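PDB 4GIO: putative lipoprotein from Campylobacter jejuni subsp. jejuni, which is of unknown function but, as a lipoprotein, is probably tethered to a membrane by a lipid and folds as a variant immunoglobulin-like domain. Local coordinates for residues A[18-23]-A[50-55]; A[28-31]-A[37-40]; A[56-61]-A[67-72]. One frame throughout, in Å; residues are numbered along the deposited sequence.

Interaction 1 (A[18-23]-A[50-55]); sequences SNLPKS and KDVIYK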
loop_
_atom_site.group_PDB
_atom_site.type_symbol
_atom_site.label_atom_id
_atom_site.label_comp_id
_atom_site.label_asym_id
_atom_site.label_seq_id
_atom_site.Cartn_x
_atom_site.Cartn_y
_atom_site.Cartn_z
ATOM N N SER A 18 -10.139 -7.838 -9.045
ATOM C CA SER A 18 -11.521 -7.851 -9.547
ATOM C C SER A 18 -12.652 -8.074 -8.511
ATOM O O SER A 18 -13.775 -7.625 -8.719
ATOM C CB SER A 18 -11.659 -8.817 -10.725
ATOM O OG SER A 18 -11.443 -10.143 -10.372
ATOM N N ASN A 19 -12.367 -8.741 -7.409
ATOM C CA ASN A 19 -13.361 -8.951 -6.383
ATOM C C ASN A 19 -13.374 -7.871 -5.314
ATOM O O ASN A 19 -14.061 -8.030 -4.327
ATOM C CB ASN A 19 -13.205 -10.325 -5.770
ATOM C CG ASN A 19 -13.434 -11.424 -6.768
ATOM O OD1 ASN A 19 -14.426 -11.451 -7.449
ATOM N ND2 ASN A 19 -12.511 -12.369 -6.839
ATOM N N LEU A 20 -12.678 -6.749 -5.507
ATOM C CA LEU A 20 -12.806 -5.643 -4.566
ATOM C C LEU A 20 -13.561 -4.457 -5.218
ATOM O O LEU A 20 -13.365 -4.198 -6.389
ATOM C CB LEU A 20 -11.386 -5.191 -4.160
ATOM C CG LEU A 20 -10.600 -6.286 -3.434
ATOM C CD1 LEU A 20 -9.224 -5.739 -3.019
ATOM C CD2 LEU A 20 -11.386 -6.732 -2.225
ATOM N N PRO A 21 -14.315 -3.686 -4.441
ATOM C CA PRO A 21 -14.947 -2.507 -5.006
ATOM C C PRO A 21 -13.915 -1.444 -5.409
ATOM O O PRO A 21 -12.813 -1.302 -4.798
ATOM C CB PRO A 21 -15.821 -2.024 -3.863
ATOM C CG PRO A 21 -15.142 -2.463 -2.687
ATOM C CD PRO A 21 -14.624 -3.808 -3.012
ATOM N N LYS A 22 -14.264 -0.708 -6.451
ATOM C CA LYS A 22 -13.345 0.290 -7.017
ATOM C C LYS A 22 -13.133 1.376 -6.033
ATOM O O LYS A 22 -12.093 2.014 -6.076
ATOM C CB LYS A 22 -13.911 0.932 -8.308
ATOM C CG LYS A 22 -13.468 0.254 -9.599
ATOM C CD LYS A 22 -13.875 -1.231 -9.625
ATOM C CE LYS A 22 -15.269 -1.516 -10.186
ATOM N NZ LYS A 22 -15.818 -2.921 -9.739
ATOM N N SER A 23 -14.121 1.607 -5.164
ATOM C CA SER A 23 -14.069 2.736 -4.250
ATOM C C SER A 23 -13.387 2.372 -2.931
ATOM O O SER A 23 -13.441 3.150 -2.000
ATOM C CB SER A 23 -15.468 3.326 -3.981
ATOM O OG SER A 23 -16.221 2.481 -3.083
ATOM N N LYS A 50 -14.275 -6.755 5.279
ATOM C CA LYS A 50 -13.596 -7.534 4.239
ATOM C C LYS A 50 -12.231 -7.950 4.752
ATOM O O LYS A 50 -11.566 -7.141 5.411
ATOM C CB LYS A 50 -13.294 -6.627 3.052
ATOM C CG LYS A 50 -14.129 -6.846 1.841
ATOM C CD LYS A 50 -15.007 -5.635 1.687
ATOM C CE LYS A 50 -15.398 -5.360 0.256
ATOM N NZ LYS A 50 -16.347 -6.411 -0.204
ATOM N N ASP A 51 -11.798 -9.158 4.403
ATOM C CA ASP A 51 -10.435 -9.545 4.668
ATOM C C ASP A 51 -9.731 -9.413 3.309
ATOM O O ASP A 51 -10.189 -9.936 2.292
ATOM C CB ASP A 51 -10.296 -10.972 5.216
ATOM C CG ASP A 51 -10.731 -11.095 6.692
ATOM O OD1 ASP A 51 -10.387 -10.224 7.538
ATOM O OD2 ASP A 51 -11.489 -12.027 6.985
ATOM N N VAL A 52 -8.634 -8.685 3.325
ATOM C CA VAL A 52 -7.821 -8.559 2.140
ATOM C C VAL A 52 -6.381 -8.929 2.353
ATOM O O VAL A 52 -5.901 -9.054 3.497
ATOM C CB VAL A 52 -7.903 -7.120 1.574
ATOM C CG1 VAL A 52 -9.346 -6.792 1.360
ATOM C CG2 VAL A 52 -7.214 -6.132 2.525
ATOM N N ILE A 53 -5.686 -9.126 1.229
ATOM C CA ILE A 53 -4.267 -9.472 1.283
ATOM C C ILE A 53 -3.536 -8.447 0.442
ATOM O O ILE A 53 -3.916 -8.224 -0.681
ATOM C CB ILE A 53 -3.998 -10.918 0.780
ATOM C CG1 ILE A 53 -4.418 -11.944 1.863
ATOM C CG2 ILE A 53 -2.504 -11.087 0.385
ATOM C CD1 ILE A 53 -4.687 -13.335 1.267
ATOM N N TYR A 54 -2.528 -7.779 1.002
ATOM C CA TYR A 54 -1.781 -6.754 0.232
ATOM C C TYR A 54 -0.276 -7.070 0.027
ATOM O O TYR A 54 0.326 -7.854 0.806
ATOM C CB TYR A 54 -1.964 -5.395 0.858
ATOM C CG TYR A 54 -1.302 -5.169 2.155
ATOM C CD1 TYR A 54 0.012 -4.751 2.217
ATOM C CD2 TYR A 54 -2.001 -5.375 3.379
ATOM C CE1 TYR A 54 0.632 -4.524 3.477
ATOM C CE2 TYR A 54 -1.422 -5.112 4.619
ATOM C CZ TYR A 54 -0.111 -4.698 4.661
ATOM O OH TYR A 54 0.504 -4.488 5.828
ATOM N N LYS A 55 0.307 -6.449 -1.011
ATOM C CA LYS A 55 1.719 -6.630 -1.288
ATOM C C LYS A 55 2.333 -5.310 -1.696
ATOM O O LYS A 55 1.790 -4.642 -2.545
ATOM C CB LYS A 55 1.907 -7.632 -2.425
ATOM C CG LYS A 55 3.427 -7.993 -2.649
ATOM C CD LYS A 55 3.985 -8.897 -1.563
ATOM C CE LYS A 55 5.363 -9.474 -1.970
ATOM N NZ LYS A 55 6.434 -8.510 -1.683
HETATM O O HOH W 1 -15.165 -8.483 -2.186
#
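L20 lays the CD2 branch of its isobutyl group over CG1 of V52, and the two methyls meet at 4.1 Å as the side chains pass at a slant. With CG of L20 opposite the carbonyl carbon (chi1 -63°), the branched end turns back toward the strand. V52 answers with CG1, and both residues are buried. One residue further along the loop, CD of the P21 ring meets CE near the end of the K50 chain at 3.7 Å. Residues 18-23 belong to the loop that carries the chain from strand 14-16 to strand 25-32, that is, from one sheet of the immunoglobulin-like sandwich to the other, and here it folds over the start of strand 50-59. I103 of strand 98-105, next to strand 50-59 in its sheet, touches both L20 and V52, so L20 rests on two neighbouring strands of the sheet. The K50 chain, bent at chi2 and chi4, brings its ammonium group to a water that lies 3.1 Å from NZ. The same water lies 2.5 Å from O of N19, short enough that this bridge between the lysine charge and a loop carbonyl should be read with caution.

Interaction 2 (A[28-31]-A[37-40]); sequences FQKR and YLEF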
loop_
_atom_site.group_PDB
_atom_site.type_symbol
_atom_site.label_atom_id
_atom_site.label_comp_id
_atom_site.label_asym_id
_atom_site.label_seq_id
_atom_site.Cartn_x
_atom_site.Cartn_y
_atom_site.Cartn_z
ATOM N N PHE A 28 -4.494 8.248 -1.129
ATOM C CA PHE A 28 -3.172 7.907 -0.611
ATOM C C PHE A 28 -2.213 9.080 -0.691
ATOM O O PHE A 28 -2.419 10.034 -1.414
ATOM C CB PHE A 28 -2.636 6.665 -1.295
ATOM C CG PHE A 28 -2.354 6.837 -2.729
ATOM C CD1 PHE A 28 -1.129 7.320 -3.150
ATOM C CD2 PHE A 28 -3.318 6.514 -3.671
ATOM C CE1 PHE A 28 -0.867 7.460 -4.480
ATOM C CE2 PHE A 28 -3.049 6.636 -5.009
ATOM C CZ PHE A 28 -1.807 7.130 -5.409
ATOM N N GLN A 29 -1.162 9.011 0.083
ATOM C CA GLN A 29 -0.144 10.052 -0.020
ATOM C C GLN A 29 1.189 9.466 0.436
ATOM O O GLN A 29 1.240 8.390 1.030
ATOM C CB GLN A 29 -0.546 11.233 0.848
ATOM C CG GLN A 29 -0.674 10.845 2.298
ATOM C CD GLN A 29 -1.377 11.883 3.088
ATOM O OE1 GLN A 29 -1.858 12.866 2.535
ATOM N NE2 GLN A 29 -1.470 11.677 4.393
ATOM N N LYS A 30 2.249 10.180 0.159
ATOM C CA LYS A 30 3.562 9.750 0.603
ATOM C C LYS A 30 4.403 10.943 1.015
ATOM O O LYS A 30 4.131 12.093 0.582
ATOM C CB LYS A 30 4.234 8.887 -0.486
ATOM C CG LYS A 30 4.552 9.594 -1.804
ATOM C CD LYS A 30 4.768 8.545 -2.943
ATOM C CE LYS A 30 5.397 9.195 -4.175
ATOM N NZ LYS A 30 4.481 10.251 -4.643
ATOM N N ARG A 31 5.463 10.660 1.760
ATOM C CA ARG A 31 6.458 11.699 2.083
ATOM C C ARG A 31 7.788 11.062 2.509
ATOM O O ARG A 31 7.843 9.882 2.920
ATOM C CB ARG A 31 5.897 12.627 3.137
ATOM C CG ARG A 31 5.768 11.943 4.429
ATOM C CD ARG A 31 5.027 12.808 5.431
ATOM N NE ARG A 31 5.748 12.627 6.669
ATOM C CZ ARG A 31 5.617 11.557 7.429
ATOM N NH1 ARG A 31 4.744 10.636 7.066
ATOM N NH2 ARG A 31 6.344 11.427 8.535
ATOM N N TYR A 37 13.650 8.436 4.826
ATOM C CA TYR A 37 12.956 7.243 4.266
ATOM C C TYR A 37 11.515 7.582 3.846
ATOM O O TYR A 37 10.760 8.229 4.602
ATOM C CB TYR A 37 12.855 6.136 5.332
ATOM C CG TYR A 37 14.209 5.602 5.686
ATOM C CD1 TYR A 37 14.891 6.087 6.805
ATOM C CD2 TYR A 37 14.836 4.681 4.863
ATOM C CE1 TYR A 37 16.153 5.620 7.120
ATOM C CE2 TYR A 37 16.088 4.165 5.174
ATOM C CZ TYR A 37 16.744 4.664 6.289
ATOM O OH TYR A 37 17.974 4.213 6.558
ATOM N N LEU A 38 11.104 7.024 2.707
ATOM C CA LEU A 38 9.747 7.212 2.190
ATOM C C LEU A 38 8.711 6.486 3.054
ATOM O O LEU A 38 8.893 5.328 3.434
ATOM C CB LEU A 38 9.699 6.693 0.765
ATOM C CG LEU A 38 8.345 6.753 0.030
ATOM C CD1 LEU A 38 8.003 8.243 -0.261
ATOM C CD2 LEU A 38 8.416 5.867 -1.249
ATOM N N GLU A 39 7.600 7.163 3.348
ATOM C CA GLU A 39 6.502 6.516 4.046
ATOM C C GLU A 39 5.257 6.799 3.241
ATOM O O GLU A 39 5.103 7.887 2.645
ATOM C CB GLU A 39 6.378 7.120 5.462
ATOM C CG GLU A 39 5.150 6.594 6.240
ATOM C CD GLU A 39 4.812 7.464 7.450
ATOM O OE1 GLU A 39 5.633 7.456 8.419
ATOM O OE2 GLU A 39 3.748 8.167 7.382
ATOM N N PHE A 40 4.364 5.845 3.195
ATOM C CA PHE A 40 3.097 6.121 2.517
ATOM C C PHE A 40 1.950 5.752 3.415
ATOM O O PHE A 40 2.119 4.925 4.342
ATOM C CB PHE A 40 3.006 5.487 1.110
ATOM C CG PHE A 40 2.903 3.978 1.094
ATOM C CD1 PHE A 40 1.676 3.337 1.352
ATOM C CD2 PHE A 40 4.036 3.186 0.805
ATOM C CE1 PHE A 40 1.572 1.944 1.312
ATOM C CE2 PHE A 40 3.966 1.735 0.749
ATOM C CZ PHE A 40 2.697 1.131 0.996
#
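This is an antiparallel strand pairing within the beta hairpin of strands 25-32 and 38-44, carried by backbone bonds and by one surface salt bridge. R31 and E39 form a hydrogen-bonded pair: N of R31 donates to O of E39 at 2.9 Å, and N of E39 returns a bond of 2.8 Å to O of R31. Beside them K30 and F40 make a non-hydrogen-bonded pair, where CA of K30 approaches O of E39 at 3.2 Å in a CA-H...O contact. On the face bearing R31 and E39 the two side chains run alongside each other in the same direction. NH1 of R31 reaches OE2 of E39 at 2.7 Å, and the carboxylate oxygen lies at the guanidinium edge, in its plane. The planes of the two groups stand 77° apart, however, and the N-H...O angle of 135° makes the hydrogen-bond component weak; the contact runs through NH1 and OE2, with no second bond between the two groups. OE2 also sits close to the carboxylate of E41, a like charge that the arginine may partly offset. In the three-stranded sheet of this immunoglobulin-like fold, strand 25-32 is an outer strand and strand 38-44 is central, flanked on its other side by strand 85-90. The face bearing K30 and F40 looks toward the other sheet: the ring of F40 stacks with that of F99. L38, its CG anti to the backbone N (chi1 178°), swings CD1 back to CB of K30 at 3.8 Å.

Interaction 3 (A[56-61]-A[67-72]); sequences VDWLDK and RDVLNE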
loop_
_atom_site.group_PDB
_atom_site.type_symbol
_atom_site.label_atom_id
_atom_site.label_comp_id
_atom_site.label_asym_id
_atom_site.label_seq_id
_atom_site.Cartn_x
_atom_site.Cartn_y
_atom_site.Cartn_z
ATOM N N VAL A 56 3.488 -4.956 -1.148
ATOM C CA VAL A 56 4.168 -3.690 -1.441
ATOM C C VAL A 56 5.415 -3.911 -2.307
ATOM O O VAL A 56 6.203 -4.811 -2.008
ATOM C CB VAL A 56 4.622 -3.005 -0.156
ATOM C CG1 VAL A 56 5.252 -1.608 -0.517
ATOM C CG2 VAL A 56 3.394 -2.829 0.796
ATOM N N ASP A 57 5.534 -3.143 -3.385
ATOM C CA ASP A 57 6.837 -2.991 -4.109
ATOM C C ASP A 57 7.342 -1.558 -3.868
ATOM O O ASP A 57 6.541 -0.619 -3.916
ATOM C CB ASP A 57 6.669 -3.176 -5.616
ATOM C CG ASP A 57 6.610 -4.640 -6.023
ATOM O OD1 ASP A 57 7.438 -5.452 -5.489
ATOM O OD2 ASP A 57 5.711 -4.970 -6.849
ATOM N N TRP A 58 8.619 -1.396 -3.543
ATOM C CA TRP A 58 9.212 -0.033 -3.454
ATOM C C TRP A 58 9.835 0.285 -4.745
ATOM O O TRP A 58 10.453 -0.563 -5.311
ATOM C CB TRP A 58 10.296 -0.024 -2.373
ATOM C CG TRP A 58 9.633 -0.348 -0.983
ATOM C CD1 TRP A 58 9.733 -1.506 -0.273
ATOM C CD2 TRP A 58 8.829 0.530 -0.212
ATOM N NE1 TRP A 58 8.997 -1.431 0.903
ATOM C CE2 TRP A 58 8.470 -0.176 0.996
ATOM C CE3 TRP A 58 8.398 1.843 -0.389
ATOM C CZ2 TRP A 58 7.670 0.386 1.974
ATOM C CZ3 TRP A 58 7.586 2.419 0.606
ATOM C CH2 TRP A 58 7.281 1.698 1.802
ATOM N N LEU A 59 9.669 1.516 -5.207
ATOM C CA LEU A 59 10.177 1.973 -6.506
ATOM C C LEU A 59 11.277 3.039 -6.323
ATOM O O LEU A 59 11.154 3.905 -5.419
ATOM C CB LEU A 59 9.051 2.589 -7.328
ATOM C CG LEU A 59 7.785 1.709 -7.572
ATOM C CD1 LEU A 59 6.801 2.456 -8.464
ATOM C CD2 LEU A 59 8.210 0.337 -8.092
ATOM N N ASP A 60 12.289 3.039 -7.231
ATOM C CA ASP A 60 13.326 4.007 -7.130
ATOM C C ASP A 60 12.928 5.299 -7.867
ATOM O O ASP A 60 11.787 5.449 -8.390
ATOM C CB ASP A 60 14.707 3.399 -7.575
ATOM C CG ASP A 60 14.769 3.086 -9.103
ATOM O OD1 ASP A 60 13.871 3.509 -9.881
ATOM O OD2 ASP A 60 15.773 2.453 -9.530
ATOM N N LYS A 61 13.869 6.265 -7.921
ATOM C CA LYS A 61 13.648 7.542 -8.656
ATOM C C LYS A 61 13.236 7.377 -10.135
ATOM O O LYS A 61 12.600 8.264 -10.697
ATOM C CB LYS A 61 14.921 8.457 -8.563
ATOM C CG LYS A 61 16.206 7.708 -8.889
ATOM C CD LYS A 61 17.400 8.614 -9.095
ATOM C CE LYS A 61 18.199 8.115 -10.312
ATOM N NZ LYS A 61 17.565 8.527 -11.659
ATOM N N ARG A 67 14.741 -4.284 -6.206
ATOM C CA ARG A 67 14.674 -5.719 -6.053
ATOM C C ARG A 67 15.680 -6.211 -5.082
ATOM O O ARG A 67 15.635 -7.383 -4.758
ATOM C CB ARG A 67 14.883 -6.408 -7.419
ATOM C CG ARG A 67 13.711 -6.201 -8.383
ATOM C CD ARG A 67 13.916 -6.729 -9.863
ATOM N NE ARG A 67 13.039 -5.938 -10.748
ATOM C CZ ARG A 67 11.790 -6.262 -11.055
ATOM N NH1 ARG A 67 11.262 -7.366 -10.550
ATOM N NH2 ARG A 67 11.022 -5.446 -11.775
ATOM N N ASP A 68 16.593 -5.353 -4.615
ATOM C CA ASP A 68 17.597 -5.762 -3.643
ATOM C C ASP A 68 17.348 -5.249 -2.216
ATOM O O ASP A 68 18.265 -5.209 -1.438
ATOM C CB ASP A 68 19.031 -5.407 -4.117
ATOM C CG ASP A 68 19.242 -3.909 -4.235
ATOM O OD1 ASP A 68 18.251 -3.178 -4.523
ATOM O OD2 ASP A 68 20.381 -3.444 -3.988
ATOM N N VAL A 69 16.096 -4.956 -1.849
ATOM C CA VAL A 69 15.740 -4.472 -0.488
ATOM C C VAL A 69 14.960 -5.606 0.171
ATOM O O VAL A 69 14.496 -6.455 -0.531
ATOM C CB VAL A 69 14.834 -3.188 -0.557
ATOM C CG1 VAL A 69 15.551 -2.043 -1.218
ATOM C CG2 VAL A 69 13.498 -3.529 -1.328
ATOM N N LEU A 70 14.882 -5.680 1.504
ATOM C CA LEU A 70 14.177 -6.762 2.183
ATOM C C LEU A 70 12.695 -6.568 1.864
ATOM O O LEU A 70 12.141 -5.514 2.133
ATOM C CB LEU A 70 14.358 -6.692 3.706
ATOM C CG LEU A 70 15.536 -7.411 4.347
ATOM C CD1 LEU A 70 15.513 -7.322 5.883
ATOM C CD2 LEU A 70 15.656 -8.878 3.907
ATOM N N ASN A 71 12.072 -7.529 1.215
ATOM C CA ASN A 71 10.647 -7.340 1.013
ATOM C C ASN A 71 9.847 -8.132 2.011
ATOM O O ASN A 71 10.235 -9.222 2.449
ATOM C CB ASN A 71 10.204 -7.601 -0.438
ATOM C CG ASN A 71 10.830 -6.604 -1.413
ATOM O OD1 ASN A 71 10.488 -5.389 -1.406
ATOM N ND2 ASN A 71 11.804 -7.088 -2.194
ATOM N N GLU A 72 8.731 -7.527 2.376
ATOM C CA GLU A 72 7.746 -8.114 3.217
ATOM C C GLU A 72 6.840 -9.037 2.368
ATOM O O GLU A 72 6.484 -8.758 1.211
ATOM C CB GLU A 72 7.026 -6.942 3.894
ATOM C CG GLU A 72 5.615 -7.148 4.390
ATOM C CD GLU A 72 4.925 -5.790 4.736
ATOM O OE1 GLU A 72 4.363 -5.063 3.816
ATOM O OE2 GLU A 72 4.971 -5.476 5.944
HETATM O O HOH W 2 4.202 -6.425 1.264
HETATM O O HOH W 3 8.111 -5.455 0.284
HETATM O O HOH W 4 10.532 -3.532 -3.485
HETATM O O HOH W 5 8.268 -4.076 2.221
#
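V69 comes first among the loop residues that touch the strand, its CG2 methyl resting 4.4 Å from CD1 of the W58 indole in a loose apolar contact. At N71 the carboxamide slides past the indole in the opposite direction, the two planes only 17° apart, and OD1 comes up to the ring edge 4.1 Å from CD1 of W58. No direct hydrogen bond crosses here; water does the joining. OD1 of N71 lies 2.8 Å from a water that accepts the N-H of W58, and it accepts from a second water that also donates to O of V56. OD1 thus stands at the meeting point of two water bridges, to N of W58 and to O of V56. Strand 50-59 lies next to the edge strand 75-79 in the four-stranded sheet of the immunoglobulin-like sandwich, and residues 67-72 belong to the loop between them, whose backbone reaches the strand backbone here through waters. E72 closes the contact. Its backbone N donates to the second of these waters at 3.0 Å, and it also weakly approaches another water, which accepts from NE1 of W58 at 3.0 Å. The E72 side chain, with CG anti to the backbone N (chi1 155°) and extended beyond, carries OE1 to within 3.9 Å of CG2 of V56. A further water, 2.9 Å from N of V56, lies between that amide and OE1 of E72; the other carboxylate oxygen, OE2, is salt-bridged to K89.

Strand 50-59 is the common element: its first half serves interaction 1 and its second half interaction 3, whose centres lie about 21 Å apart on opposite sides of the chain's centre. The two nevertheless touch where K55 meets the loop, NZ of K55 lying 2.9 Å from O of E72 in a probable hydrogen bond. Interaction 2 belongs to the facing sheet. Its centre is about 14 Å from that of interaction 3, and the sheets meet between them, CE2 of F40 packing 3.5 Å from CH2 of W58. Interactions 1 and 2 do not touch, their nearest atoms being about 7 Å apart.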